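Local coordinates for protein NS6 protease (Murine norovirus 1, PDB 4ASH) that probably cleaves the viral polyprotein as a trypsin-like cysteine protease, releasing the individual nonstructural proteins, at residues Trp21-Pro35 with Asp56-Ile70. The protein carries 1 engineered substitution. Residues are numbered along the deposited sequence; the frame is centred on the assembly and turned at random.
Sequences WVSGHVFITAKHVAP and DFLKYYFTSAVRPDI
The antiparallel pairing of strands 26-30 and 57-62 in the N-terminal beta domain of this trypsin-like fold carries His32 and Asp56 at one end. Just after strand 26-30 and just before strand 57-62, the two meet in a His-carboxylate hydrogen bond, a placing consistent with the His-Asp pair of trypsin-like enzymes. His32 ND1 donates in its ring plane to the syn lone pair of Asp56 OD2, 2.6 Å away. The backbone N of His32 binds Asp56 OD1 at 2.9 Å, so both carboxylate oxygens are engaged and rotation of the group is restricted. Asp56 has CG anti to its backbone N (chi1 -160°), which swings the carboxylate across to the histidine, while Lys31 N donates to Asp56 O.

Between the strands, Phe27 and Tyr60 exchange two backbone bonds, as do Thr29 and Leu58. The side chains of Phe27 and Tyr60 run side by side on one face of the sheet, where Phe14 of strand 11-14 meets both rings and Phe42 meets Phe27 edge-to-face; on the other, Phe57 CZ rests against Ile28 CG2 (3.7 Å).

At the far end the chain after strand 57-62 folds round residues 21-25. Gly24 O accepts from both Val66 N and Arg67 N, and His25 ND1 reaches Phe62 O at 2.8 Å, with Ala65 CB over the imidazole face. The Trp21 indole is sandwiched: Phe27 CD1 lies over one face and Arg67 CG over the opposite one, 3.8 Å from the centroid of the five-membered ring. Bends at chi2 and chi3 bring the guanidinium of Arg67 back to Asp69, where it grips the Asp69 carboxylate side-on in a salt bridge, NE to OD1 and NH2 to OD2 at 3.0 Å each, while NH1 bonds Ser9 O.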
loop_
_atom_site.group_PDB
_atom_site.type_symbol
_atom_site.label_atom_id
_atom_site.label_comp_id
_atom_site.label_asym_id
_atom_site.label_seq_id
_atom_site.Cartn_x
_atom_site.Cartn_y
_atom_site.Cartn_z
ATOM N N TRP A 21 0.361 7.378 -5.378
ATOM C CA TRP A 21 1.402 8.404 -5.427
ATOM C C TRP A 21 1.694 8.979 -4.059
ATOM O O TRP A 21 0.903 9.748 -3.515
ATOM C CB TRP A 21 0.994 9.541 -6.378
ATOM C CG TRP A 21 0.956 9.107 -7.794
ATOM C CD1 TRP A 21 -0.151 8.740 -8.509
ATOM C CD2 TRP A 21 2.074 8.942 -8.672
ATOM N NE1 TRP A 21 0.211 8.374 -9.785
ATOM C CE2 TRP A 21 1.573 8.482 -9.910
ATOM C CE3 TRP A 21 3.454 9.126 -8.530
ATOM C CZ2 TRP A 21 2.400 8.211 -11.003
ATOM C CZ3 TRP A 21 4.276 8.857 -9.616
ATOM C CH2 TRP A 21 3.751 8.401 -10.831
ATOM N N VAL A 22 2.836 8.591 -3.496
ATOM C CA VAL A 22 3.287 9.152 -2.225
ATOM C C VAL A 22 3.717 10.604 -2.438
ATOM O O VAL A 22 3.558 11.451 -1.557
ATOM C CB VAL A 22 4.459 8.340 -1.659
ATOM C CG1 VAL A 22 4.956 8.941 -0.329
ATOM C CG2 VAL A 22 4.020 6.907 -1.438
ATOM N N SER A 23 4.256 10.883 -3.619
ATOM C CA SER A 23 4.646 12.236 -3.992
ATOM C C SER A 23 4.562 12.314 -5.489
ATOM O O SER A 23 4.199 11.344 -6.136
ATOM C CB SER A 23 6.089 12.518 -3.580
ATOM O OG SER A 23 6.996 11.754 -4.369
ATOM N N GLY A 24 4.920 13.453 -6.061
ATOM C CA GLY A 24 4.941 13.539 -7.505
ATOM C C GLY A 24 5.975 12.636 -8.154
ATOM O O GLY A 24 5.901 12.392 -9.372
ATOM N N HIS A 25 6.943 12.168 -7.356
ATOM C CA HIS A 25 8.056 11.350 -7.834
ATOM C C HIS A 25 7.945 9.881 -7.428
ATOM O O HIS A 25 8.631 9.040 -7.995
ATOM C CB HIS A 25 9.392 11.875 -7.262
ATOM C CG HIS A 25 9.757 13.258 -7.716
ATOM N ND1 HIS A 25 10.684 13.495 -8.709
ATOM C CD2 HIS A 25 9.340 14.476 -7.294
ATOM C CE1 HIS A 25 10.809 14.799 -8.894
ATOM N NE2 HIS A 25 10.008 15.420 -8.044
ATOM N N VAL A 26 7.114 9.572 -6.433
ATOM C CA VAL A 26 7.158 8.243 -5.816
ATOM C C VAL A 26 5.808 7.559 -5.892
ATOM O O VAL A 26 4.801 8.097 -5.433
ATOM C CB VAL A 26 7.626 8.289 -4.333
ATOM C CG1 VAL A 26 7.512 6.909 -3.700
ATOM C CG2 VAL A 26 9.063 8.778 -4.232
ATOM N N PHE A 27 5.809 6.367 -6.478
ATOM C CA PHE A 27 4.596 5.573 -6.680
ATOM C C PHE A 27 4.816 4.206 -6.058
ATOM O O PHE A 27 5.808 3.528 -6.367
ATOM C CB PHE A 27 4.321 5.454 -8.182
ATOM C CG PHE A 27 3.040 4.734 -8.518
ATOM C CD1 PHE A 27 1.817 5.379 -8.404
ATOM C CD2 PHE A 27 3.067 3.424 -8.964
ATOM C CE1 PHE A 27 0.639 4.729 -8.727
ATOM C CE2 PHE A 27 1.882 2.762 -9.287
ATOM C CZ PHE A 27 0.674 3.419 -9.168
ATOM N N ILE A 28 3.913 3.805 -5.163
ATOM C CA ILE A 28 4.036 2.520 -4.486
ATOM C C ILE A 28 2.882 1.585 -4.865
ATOM O O ILE A 28 1.773 2.039 -5.164
ATOM C CB ILE A 28 4.123 2.668 -2.946
ATOM C CG1 ILE A 28 2.819 3.235 -2.348
ATOM C CG2 ILE A 28 5.355 3.499 -2.576
ATOM C CD1 ILE A 28 2.846 3.305 -0.790
ATOM N N THR A 29 3.153 0.283 -4.851
ATOM C CA THR A 29 2.138 -0.700 -5.229
ATOM C C THR A 29 2.509 -2.058 -4.623
ATOM O O THR A 29 3.544 -2.204 -3.976
ATOM C CB THR A 29 2.008 -0.813 -6.778
ATOM O OG1 THR A 29 0.902 -1.668 -7.126
ATOM C CG2 THR A 29 3.273 -1.382 -7.385
ATOM N N ALA A 30 1.655 -3.049 -4.848
ATOM C CA ALA A 30 1.939 -4.421 -4.477
ATOM C C ALA A 30 2.740 -5.064 -5.602
ATOM O O ALA A 30 2.333 -5.029 -6.759
ATOM C CB ALA A 30 0.635 -5.178 -4.257
ATOM N N LYS A 31 3.881 -5.650 -5.272
ATOM C CA LYS A 31 4.700 -6.317 -6.276
ATOM C C LYS A 31 3.899 -7.274 -7.166
ATOM O O LYS A 31 4.064 -7.290 -8.396
ATOM C CB LYS A 31 5.877 -7.052 -5.617
ATOM C CG LYS A 31 6.855 -7.614 -6.637
ATOM C CD LYS A 31 8.020 -8.322 -5.977
ATOM C CE LYS A 31 9.016 -8.799 -7.024
ATOM N NZ LYS A 31 10.329 -9.156 -6.415
ATOM N N HIS A 32 3.005 -8.047 -6.556
ATOM C CA HIS A 32 2.301 -9.090 -7.296
ATOM C C HIS A 32 1.282 -8.588 -8.317
ATOM O O HIS A 32 0.807 -9.382 -9.129
ATOM C CB HIS A 32 1.670 -10.134 -6.362
ATOM C CG HIS A 32 0.401 -9.694 -5.708
ATOM N ND1 HIS A 32 0.366 -9.048 -4.489
ATOM C CD2 HIS A 32 -0.893 -9.848 -6.084
ATOM C CE1 HIS A 32 -0.888 -8.808 -4.153
ATOM N NE2 HIS A 32 -1.675 -9.291 -5.102
ATOM N N VAL A 33 0.948 -7.295 -8.294
ATOM C CA VAL A 33 0.001 -6.769 -9.276
ATOM C C VAL A 33 0.702 -5.990 -10.383
ATOM O O VAL A 33 0.112 -5.712 -11.424
ATOM C CB VAL A 33 -1.105 -5.869 -8.654
ATOM C CG1 VAL A 33 -1.823 -6.575 -7.509
ATOM C CG2 VAL A 33 -0.542 -4.518 -8.214
ATOM N N ALA A 34 1.971 -5.654 -10.170
ATOM C CA ALA A 34 2.647 -4.732 -11.071
ATOM C C ALA A 34 2.871 -5.314 -12.461
ATOM O O ALA A 34 3.022 -6.524 -12.617
ATOM C CB ALA A 34 3.969 -4.287 -10.472
ATOM N N PRO A 35 2.901 -4.439 -13.475
ATOM C CA PRO A 35 3.303 -4.866 -14.817
ATOM C C PRO A 35 4.710 -5.439 -14.746
ATOM O O PRO A 35 5.452 -5.108 -13.815
ATOM C CB PRO A 35 3.322 -3.560 -15.609
ATOM C CG PRO A 35 2.402 -2.646 -14.881
ATOM C CD PRO A 35 2.567 -3.007 -13.423
ATOM N N ASP A 56 6.516 -8.058 -0.854
ATOM C CA ASP A 56 5.477 -7.723 -1.840
ATOM C C ASP A 56 5.230 -6.217 -1.946
ATOM O O ASP A 56 4.198 -5.779 -2.462
ATOM C CB ASP A 56 4.163 -8.450 -1.526
ATOM C CG ASP A 56 3.232 -8.531 -2.740
ATOM O OD1 ASP A 56 3.727 -8.709 -3.867
ATOM O OD2 ASP A 56 2.006 -8.424 -2.565
ATOM N N PHE A 57 6.174 -5.430 -1.442
ATOM C CA PHE A 57 6.101 -3.976 -1.562
ATOM C C PHE A 57 6.979 -3.498 -2.712
ATOM O O PHE A 57 8.157 -3.841 -2.775
ATOM C CB PHE A 57 6.569 -3.335 -0.260
ATOM C CG PHE A 57 6.312 -1.855 -0.177
ATOM C CD1 PHE A 57 7.228 -0.945 -0.676
ATOM C CD2 PHE A 57 5.144 -1.378 0.408
ATOM C CE1 PHE A 57 6.994 0.418 -0.579
ATOM C CE2 PHE A 57 4.897 -0.016 0.489
ATOM C CZ PHE A 57 5.819 0.875 -0.001
ATOM N N LEU A 58 6.424 -2.688 -3.607
ATOM C CA LEU A 58 7.186 -2.199 -4.748
ATOM C C LEU A 58 7.129 -0.671 -4.834
ATOM O O LEU A 58 6.054 -0.078 -4.735
ATOM C CB LEU A 58 6.630 -2.835 -6.027
ATOM C CG LEU A 58 7.435 -2.683 -7.308
ATOM C CD1 LEU A 58 8.790 -3.356 -7.156
ATOM C CD2 LEU A 58 6.656 -3.296 -8.461
ATOM N N LYS A 59 8.286 -0.033 -5.008
ATOM C CA LYS A 59 8.347 1.419 -5.087
ATOM C C LYS A 59 9.058 1.858 -6.355
ATOM O O LYS A 59 10.152 1.380 -6.662
ATOM C CB LYS A 59 9.056 1.996 -3.854
ATOM C CG LYS A 59 9.256 3.514 -3.884
ATOM C CD LYS A 59 9.619 4.047 -2.507
ATOM C CE LYS A 59 10.969 3.522 -2.024
ATOM N NZ LYS A 59 12.093 3.993 -2.882
ATOM N N TYR A 60 8.426 2.772 -7.079
ATOM C CA TYR A 60 9.009 3.389 -8.263
ATOM C C TYR A 60 9.383 4.814 -7.937
ATOM O O TYR A 60 8.581 5.544 -7.353
ATOM C CB TYR A 60 7.979 3.435 -9.392
ATOM C CG TYR A 60 7.535 2.091 -9.894
ATOM C CD1 TYR A 60 6.570 1.365 -9.213
ATOM C CD2 TYR A 60 8.040 1.573 -11.071
ATOM C CE1 TYR A 60 6.139 0.130 -9.681
ATOM C CE2 TYR A 60 7.613 0.340 -11.549
ATOM C CZ TYR A 60 6.664 -0.373 -10.847
ATOM O OH TYR A 60 6.218 -1.592 -11.324
ATOM N N TYR A 61 10.598 5.207 -8.306
ATOM C CA TYR A 61 11.020 6.590 -8.160
ATOM C C TYR A 61 11.333 7.207 -9.523
ATOM O O TYR A 61 12.166 6.692 -10.275
ATOM C CB TYR A 61 12.238 6.702 -7.229
ATOM C CG TYR A 61 12.841 8.095 -7.270
ATOM C CD1 TYR A 61 12.261 9.145 -6.566
ATOM C CD2 TYR A 61 13.944 8.371 -8.064
ATOM C CE1 TYR A 61 12.784 10.434 -6.630
ATOM C CE2 TYR A 61 14.476 9.655 -8.133
ATOM C CZ TYR A 61 13.893 10.678 -7.414
ATOM O OH TYR A 61 14.427 11.947 -7.472
ATOM N N PHE A 62 10.668 8.316 -9.825
ATOM C CA PHE A 62 10.824 9.001 -11.102
ATOM C C PHE A 62 11.681 10.242 -10.910
ATOM O O PHE A 62 11.351 11.107 -10.104
ATOM C CB PHE A 62 9.450 9.387 -11.667
ATOM C CG PHE A 62 8.573 8.207 -11.985
ATOM C CD1 PHE A 62 7.821 7.601 -10.989
ATOM C CD2 PHE A 62 8.503 7.702 -13.280
ATOM C CE1 PHE A 62 7.009 6.509 -11.266
ATOM C CE2 PHE A 62 7.703 6.612 -13.563
ATOM C CZ PHE A 62 6.961 6.011 -12.553
ATOM N N THR A 63 12.781 10.319 -11.652
ATOM C CA THR A 63 13.681 11.468 -11.582
ATOM C C THR A 63 12.940 12.786 -11.806
ATOM O O THR A 63 13.164 13.776 -11.095
ATOM C CB THR A 63 14.806 11.339 -12.615
ATOM O OG1 THR A 63 15.482 10.089 -12.421
ATOM C CG2 THR A 63 15.801 12.474 -12.446
ATOM N N SER A 64 12.090 12.805 -12.822
ATOM C CA SER A 64 11.242 13.955 -13.100
ATOM C C SER A 64 9.842 13.657 -12.604
ATOM O O SER A 64 9.333 12.566 -12.830
ATOM C CB SER A 64 11.188 14.242 -14.601
ATOM O OG SER A 64 12.471 14.584 -15.088
ATOM N N ALA A 65 9.214 14.619 -11.939
ATOM C CA ALA A 65 7.890 14.368 -11.363
ATOM C C ALA A 65 6.897 13.935 -12.436
ATOM O O ALA A 65 6.861 14.504 -13.541
ATOM C CB ALA A 65 7.380 15.593 -10.651
ATOM N N VAL A 66 6.113 12.918 -12.106
ATOM C CA VAL A 66 4.995 12.512 -12.974
ATOM C C VAL A 66 3.704 13.240 -12.583
ATOM O O VAL A 66 2.897 13.611 -13.448
ATOM C CB VAL A 66 4.778 10.994 -12.892
ATOM C CG1 VAL A 66 3.559 10.568 -13.725
ATOM C CG2 VAL A 66 6.042 10.236 -13.315
ATOM N N ARG A 67 3.503 13.436 -11.282
ATOM C CA ARG A 67 2.334 14.152 -10.774
ATOM C C ARG A 67 2.763 15.377 -9.957
ATOM O O ARG A 67 2.720 15.354 -8.731
ATOM C CB ARG A 67 1.474 13.233 -9.895
ATOM C CG ARG A 67 0.779 12.074 -10.633
ATOM C CD ARG A 67 -0.477 12.525 -11.373
ATOM N NE ARG A 67 -1.411 13.239 -10.505
ATOM C CZ ARG A 67 -2.383 12.669 -9.789
ATOM N NH1 ARG A 67 -2.580 11.348 -9.808
ATOM N NH2 ARG A 67 -3.162 13.431 -9.036
ATOM N N PRO A 68 3.148 16.462 -10.636
ATOM C CA PRO A 68 3.606 17.654 -9.908
ATOM C C PRO A 68 2.476 18.317 -9.114
ATOM O O PRO A 68 2.741 19.162 -8.255
ATOM C CB PRO A 68 4.090 18.578 -11.028
ATOM C CG PRO A 68 3.296 18.167 -12.223
ATOM C CD PRO A 68 3.115 16.674 -12.092
ATOM N N ASP A 69 1.238 17.914 -9.382
ATOM C CA ASP A 69 0.073 18.505 -8.728
ATOM C C ASP A 69 -0.147 18.023 -7.295
ATOM O O ASP A 69 -1.069 18.480 -6.620
ATOM C CB ASP A 69 -1.203 18.270 -9.554
ATOM C CG ASP A 69 -1.500 16.789 -9.788
ATOM O OD1 ASP A 69 -0.570 16.046 -10.161
ATOM O OD2 ASP A 69 -2.674 16.376 -9.622
ATOM N N ILE A 70 0.694 17.107 -6.822
ATOM C CA ILE A 70 0.449 16.521 -5.514
ATOM C C ILE A 70 1.604 16.768 -4.544
ATOM O O ILE A 70 2.775 16.621 -4.893
ATOM C CB ILE A 70 0.163 15.016 -5.605
ATOM C CG1 ILE A 70 1.401 14.262 -6.086
ATOM C CG2 ILE A 70 -1.020 14.746 -6.517
ATOM C CD1 ILE A 70 1.173 12.792 -6.242
HETATM O O HOH W 1 5.172 15.841 -4.639
HETATM O O HOH W 2 6.862 -2.615 -13.427
#